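Local structure of haloacid delahogenase-like family hydrolase (Xanthomonas campestris pv. campestris, 2PKE) at residues Leu132-Leu138 / Ile157-Lys163; Gly203-Pro207 / Trp236-Val240. The protein binds magnesium and is probably a phosphatase of the haloacid dehalogenase-like hydrolase family. All coordinates share one frame; numbering follows the deposited sequence.

Both contacts belong to the one parallel sheet of the HAD-type core, on different sides of the magnesium site made by Asp19, Asp21 and Asn187. Interaction 1 pairs strand 129-135 with strand 157-160, at one edge of the sheet within this chain, and brings the side chain of Lys163 to about 3 Å from that of Asp19 and about 6 Å from the magnesium ion (nearest atoms). Interaction 2 lies toward the other end of the sheet, where helix 236-250 packs on strand 202-205; its Thr206 side chain is about 6 Å from that of Asn187 and about 9 Å from the metal. The two centres are 20 Å apart, the nearest atoms about 10 Å.

Interaction 1. Residues Leu132-Leu138 / Ile157-Lys163; sequences LITKGDL and IEVVSEK
Lys163 NZ reaches back from the loop after strand 157-160 and gives a 3.1 Å hydrogen bond to Ile133 O, tilted 32° from the carbonyl plane. The same ammonium holds water 1, which also accepts from Lys135 N, and forms salt bridges with Asp19, a magnesium ligand, and Asp192. This is consistent with the lysine found beside the nucleophile in HAD phosphatases. Lys135 NZ meets Glu162 OE1 on its syn lone pair at 2.8 Å, in a salt bridge, while Lys163 N comes to the same oxygen from the anti side; Glu162 OE2 turns to Tyr70. Lys135 gets there with CG between its backbone N and carbonyl carbon (chi1 74°) and the rest of the chain extended, running alongside Glu162.

The strands themselves pair in parallel, Leu132 to Lys135 against Ile157 to Val160. Glu158 N bonds Leu132 O, Glu158 O takes Thr134 N at 2.9 Å, Thr134 O takes Val160 N at 2.8 Å, and Gly136 N closes the run on Val160 O. Thr134 CG2 lies beside Val159 CG2, and Leu138 CD1 touches Val159 CG2 at 3.6 Å, the two side chains crossing at a slant.

The two strands are joined through helix 138-148 as a beta-alpha-beta unit; that helix touches Thr134 and Val159, while helix 165-175 packs on Glu158 and Val160. Leu138 of the second subunit packs against Val159, and strand 15-18 flanks strand 129-135.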
loop_
_atom_site.group_PDB
_atom_site.type_symbol
_atom_site.label_atom_id
_atom_site.label_comp_id
_atom_site.label_asym_id
_atom_site.label_seq_id
_atom_site.Cartn_x
_atom_site.Cartn_y
_atom_site.Cartn_z
ATOM N N LEU A 132 3.915 -14.285 -2.489
ATOM C CA LEU A 132 3.028 -13.931 -1.360
ATOM C C LEU A 132 2.017 -12.934 -1.878
ATOM O O LEU A 132 2.410 -11.892 -2.380
ATOM C CB LEU A 132 3.804 -13.292 -0.227
ATOM C CG LEU A 132 3.045 -13.348 1.104
ATOM C CD1 LEU A 132 4.042 -13.416 2.235
ATOM C CD2 LEU A 132 2.118 -12.179 1.254
ATOM N N ILE A 133 0.727 -13.242 -1.770
ATOM C CA ILE A 133 -0.320 -12.336 -2.219
ATOM C C ILE A 133 -1.187 -12.029 -1.036
ATOM O O ILE A 133 -1.818 -12.916 -0.418
ATOM C CB ILE A 133 -1.158 -12.899 -3.374
ATOM C CG1 ILE A 133 -0.215 -13.281 -4.511
ATOM C CG2 ILE A 133 -2.270 -11.892 -3.822
ATOM C CD1 ILE A 133 -0.868 -13.999 -5.731
ATOM N N THR A 134 -1.232 -10.757 -0.707
ATOM C CA THR A 134 -2.058 -10.314 0.410
ATOM C C THR A 134 -2.801 -8.997 0.148
ATOM O O THR A 134 -2.383 -8.242 -0.678
ATOM C CB THR A 134 -1.213 -10.125 1.664
ATOM O OG1 THR A 134 -2.120 -9.975 2.766
ATOM C CG2 THR A 134 -0.326 -8.892 1.557
ATOM N N LYS A 135 -3.939 -8.785 0.806
ATOM C CA LYS A 135 -4.618 -7.514 0.744
ATOM C C LYS A 135 -4.302 -6.696 1.983
ATOM O O LYS A 135 -3.774 -7.225 2.978
ATOM C CB LYS A 135 -6.141 -7.664 0.510
ATOM C CG LYS A 135 -6.958 -8.134 1.661
ATOM C CD LYS A 135 -8.320 -8.639 1.158
ATOM C CE LYS A 135 -9.203 -9.049 2.260
ATOM N NZ LYS A 135 -10.504 -9.442 1.649
ATOM N N GLY A 136 -4.544 -5.392 1.895
ATOM C CA GLY A 136 -4.389 -4.534 3.029
ATOM C C GLY A 136 -3.315 -3.490 2.856
ATOM O O GLY A 136 -3.158 -2.911 1.770
ATOM N N ASP A 137 -2.628 -3.217 3.964
ATOM C CA ASP A 137 -1.678 -2.106 4.104
ATOM C C ASP A 137 -0.328 -2.562 3.581
ATOM O O ASP A 137 0.309 -3.489 4.114
ATOM C CB ASP A 137 -1.664 -1.680 5.586
ATOM C CG ASP A 137 -0.739 -0.489 5.887
ATOM O OD1 ASP A 137 0.406 -0.445 5.379
ATOM O OD2 ASP A 137 -1.166 0.398 6.666
ATOM N N LEU A 138 0.113 -1.924 2.512
ATOM C CA LEU A 138 1.368 -2.269 1.885
ATOM C C LEU A 138 2.548 -2.186 2.826
ATOM O O LEU A 138 3.381 -3.068 2.859
ATOM C CB LEU A 138 1.668 -1.303 0.752
ATOM C CG LEU A 138 2.962 -1.474 -0.032
ATOM C CD1 LEU A 138 2.953 -2.741 -0.885
ATOM C CD2 LEU A 138 3.123 -0.276 -0.881
ATOM N N ILE A 157 6.497 -10.408 -3.928
ATOM C CA ILE A 157 5.442 -9.995 -2.963
ATOM C C ILE A 157 4.435 -9.001 -3.553
ATOM O O ILE A 157 4.832 -7.985 -4.128
ATOM C CB ILE A 157 6.085 -9.387 -1.758
ATOM C CG1 ILE A 157 5.022 -8.795 -0.831
ATOM C CG2 ILE A 157 7.208 -8.465 -2.227
ATOM C CD1 ILE A 157 5.370 -7.455 -0.257
ATOM N N GLU A 158 3.148 -9.297 -3.380
ATOM C CA GLU A 158 2.073 -8.594 -4.078
ATOM C C GLU A 158 1.001 -8.229 -3.083
ATOM O O GLU A 158 0.243 -9.091 -2.589
ATOM C CB GLU A 158 1.521 -9.482 -5.183
ATOM C CG GLU A 158 0.405 -8.885 -5.998
ATOM C CD GLU A 158 0.834 -7.751 -6.908
ATOM O OE1 GLU A 158 2.058 -7.601 -7.156
ATOM O OE2 GLU A 158 -0.085 -7.031 -7.395
ATOM N N VAL A 159 0.920 -6.943 -2.788
ATOM C CA VAL A 159 -0.113 -6.416 -1.935
ATOM C C VAL A 159 -1.183 -5.748 -2.804
ATOM O O VAL A 159 -0.900 -4.890 -3.611
ATOM C CB VAL A 159 0.453 -5.376 -0.886
ATOM C CG1 VAL A 159 -0.657 -4.937 0.055
ATOM C CG2 VAL A 159 1.627 -6.002 -0.044
ATOM N N VAL A 160 -2.425 -6.114 -2.562
ATOM C CA VAL A 160 -3.554 -5.619 -3.327
ATOM C C VAL A 160 -4.571 -4.984 -2.424
ATOM O O VAL A 160 -4.560 -5.197 -1.232
ATOM C CB VAL A 160 -4.234 -6.779 -4.078
ATOM C CG1 VAL A 160 -3.232 -7.545 -4.890
ATOM C CG2 VAL A 160 -4.958 -7.702 -3.136
ATOM N N SER A 161 -5.490 -4.243 -3.018
ATOM C CA SER A 161 -6.575 -3.591 -2.250
ATOM C C SER A 161 -7.732 -4.543 -1.930
ATOM O O SER A 161 -8.371 -4.459 -0.843
ATOM C CB SER A 161 -7.045 -2.356 -3.009
ATOM O OG SER A 161 -6.097 -1.314 -2.746
ATOM N N GLU A 162 -7.994 -5.465 -2.862
ATOM C CA GLU A 162 -9.030 -6.459 -2.634
ATOM C C GLU A 162 -8.633 -7.721 -3.349
ATOM O O GLU A 162 -8.019 -7.672 -4.421
ATOM C CB GLU A 162 -10.416 -6.021 -3.100
ATOM C CG GLU A 162 -11.546 -7.042 -2.808
ATOM C CD GLU A 162 -11.683 -7.313 -1.344
ATOM O OE1 GLU A 162 -10.993 -8.206 -0.826
ATOM O OE2 GLU A 162 -12.422 -6.568 -0.671
ATOM N N LYS A 163 -8.996 -8.837 -2.736
ATOM C CA LYS A 163 -8.777 -10.169 -3.303
ATOM C C LYS A 163 -10.071 -10.609 -4.010
ATOM O O LYS A 163 -10.993 -11.071 -3.407
ATOM C CB LYS A 163 -8.393 -11.155 -2.223
ATOM C CG LYS A 163 -6.872 -11.238 -1.987
ATOM C CD LYS A 163 -6.553 -12.230 -0.870
ATOM C CE LYS A 163 -5.076 -12.445 -0.716
ATOM N NZ LYS A 163 -4.783 -13.153 0.584
HETATM O O HOH W 1 -5.052 -11.038 2.394
HETATM O O HOH W 2 -5.133 -1.584 0.391
#

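Interaction 2. Residues Gly203-Pro207 / Trp236-Val240; sequences GIYTP and WPAAV
Trp236 NE1 makes the one hydrogen bond across this contact, to Thr206 OG1 at 2.9 Å. It is nearly straight, 165° at the hydrogen, and the hydroxyl oxygen sits at the edge of the indole, only 6° out of the ring plane. The two side chains cross at about a right angle. Thr206 OG1 lies beside the backbone N, opposite the carbonyl carbon, and this turns the oxygen to the indole. The same oxygen is also hydrogen-bonded to Val230 O, so this buried hydroxyl links the tryptophan to the loop after strand 227-229.

In fold terms, helix 236-250 lies against one face of the parallel sheet of a Rossmann-like HAD domain. The short segments of strand 202-205 and this helix run at 151° to each other, roughly antiparallel, with axes 9.7 Å apart. Strands 182-186 and 227-229 flank strand 202-205, and Ile185 of the former touches Trp236.

The apolar part is carried by the two branches of Ile204. CG2 approaches Trp236 CD1 obliquely at 3.9 Å. The longer branch, with CD1 carried outward by an extended second torsion, ends against two residues of the helix: Ile204 CD1 is 3.7 Å from Ala239 CB and equally far from Val240 CG2. The small methyl of Ala239 faces the strand, and the valine side chain crosses the isoleucine at about a right angle. Ala120 and Ile124 of helix 117-125 also touch the tryptophan, and Val240 packs on the same Ile124.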
loop_
_atom_site.group_PDB
_atom_site.type_symbol
_atom_site.label_atom_id
_atom_site.label_comp_id
_atom_site.label_asym_id
_atom_site.label_seq_id
_atom_site.Cartn_x
_atom_site.Cartn_y
_atom_site.Cartn_z
ATOM N N GLY A 203 -6.789 -24.294 -5.510
ATOM C CA GLY A 203 -6.821 -23.781 -4.169
ATOM C C GLY A 203 -6.387 -24.797 -3.147
ATOM O O GLY A 203 -6.706 -25.978 -3.243
ATOM N N ILE A 204 -5.678 -24.318 -2.148
ATOM C CA ILE A 204 -5.467 -25.049 -0.904
ATOM C C ILE A 204 -6.000 -24.189 0.269
ATOM O O ILE A 204 -5.574 -23.043 0.474
ATOM C CB ILE A 204 -4.016 -25.386 -0.692
ATOM C CG1 ILE A 204 -3.558 -26.404 -1.762
ATOM C CG2 ILE A 204 -3.763 -25.902 0.738
ATOM C CD1 ILE A 204 -2.015 -26.532 -1.822
ATOM N N TYR A 205 -6.919 -24.784 1.005
ATOM C CA TYR A 205 -7.628 -24.180 2.114
ATOM C C TYR A 205 -7.139 -24.731 3.438
ATOM O O TYR A 205 -7.338 -25.902 3.733
ATOM C CB TYR A 205 -9.079 -24.477 1.980
ATOM C CG TYR A 205 -9.961 -23.959 3.101
ATOM C CD1 TYR A 205 -9.793 -22.677 3.596
ATOM C CD2 TYR A 205 -10.988 -24.742 3.625
ATOM C CE1 TYR A 205 -10.622 -22.188 4.603
ATOM C CE2 TYR A 205 -11.813 -24.283 4.629
ATOM C CZ TYR A 205 -11.624 -23.006 5.121
ATOM O OH TYR A 205 -12.444 -22.495 6.105
ATOM N N THR A 206 -6.528 -23.854 4.236
ATOM C CA THR A 206 -6.027 -24.171 5.586
ATOM C C THR A 206 -6.600 -23.179 6.595
ATOM O O THR A 206 -6.019 -22.114 6.844
ATOM C CB THR A 206 -4.506 -24.145 5.642
ATOM O OG1 THR A 206 -4.004 -25.136 4.759
ATOM C CG2 THR A 206 -3.991 -24.469 7.042
ATOM N N PRO A 207 -7.769 -23.513 7.160
ATOM C CA PRO A 207 -8.399 -22.572 8.082
ATOM C C PRO A 207 -7.571 -22.348 9.365
ATOM O O PRO A 207 -6.863 -23.236 9.806
ATOM C CB PRO A 207 -9.761 -23.221 8.353
ATOM C CG PRO A 207 -9.571 -24.645 8.082
ATOM C CD PRO A 207 -8.582 -24.717 6.962
ATOM N N TRP A 236 0.977 -29.066 2.849
ATOM C CA TRP A 236 0.871 -28.230 1.673
ATOM C C TRP A 236 1.664 -28.766 0.470
ATOM O O TRP A 236 1.162 -28.700 -0.639
ATOM C CB TRP A 236 1.348 -26.797 1.937
ATOM C CG TRP A 236 0.498 -25.948 2.848
ATOM C CD1 TRP A 236 -0.777 -26.164 3.206
ATOM C CD2 TRP A 236 0.873 -24.691 3.423
ATOM N NE1 TRP A 236 -1.231 -25.150 4.022
ATOM C CE2 TRP A 236 -0.236 -24.233 4.182
ATOM C CE3 TRP A 236 2.074 -23.956 3.466
ATOM C CZ2 TRP A 236 -0.208 -23.037 4.907
ATOM C CZ3 TRP A 236 2.115 -22.785 4.193
ATOM C CH2 TRP A 236 0.974 -22.316 4.894
ATOM N N PRO A 237 2.932 -29.196 0.672
ATOM C CA PRO A 237 3.720 -29.645 -0.482
ATOM C C PRO A 237 3.069 -30.844 -1.196
ATOM O O PRO A 237 2.934 -30.824 -2.432
ATOM C CB PRO A 237 5.100 -29.970 0.146
ATOM C CG PRO A 237 5.135 -29.171 1.429
ATOM C CD PRO A 237 3.745 -29.219 1.918
ATOM N N ALA A 238 2.595 -31.822 -0.426
ATOM C CA ALA A 238 1.858 -32.982 -0.985
ATOM C C ALA A 238 0.595 -32.553 -1.756
ATOM O O ALA A 238 0.268 -33.104 -2.808
ATOM C CB ALA A 238 1.480 -33.993 0.146
ATOM N N ALA A 239 -0.095 -31.561 -1.225
ATOM C CA ALA A 239 -1.334 -31.038 -1.818
ATOM C C ALA A 239 -1.027 -30.355 -3.123
ATOM O O ALA A 239 -1.737 -30.566 -4.077
ATOM C CB ALA A 239 -2.100 -30.102 -0.837
ATOM N N VAL A 240 0.066 -29.600 -3.173
ATOM C CA VAL A 240 0.485 -28.923 -4.411
ATOM C C VAL A 240 0.768 -29.964 -5.494
ATOM O O VAL A 240 0.312 -29.828 -6.651
ATOM C CB VAL A 240 1.715 -27.990 -4.199
ATOM C CG1 VAL A 240 2.366 -27.543 -5.618
ATOM C CG2 VAL A 240 1.312 -26.798 -3.355
#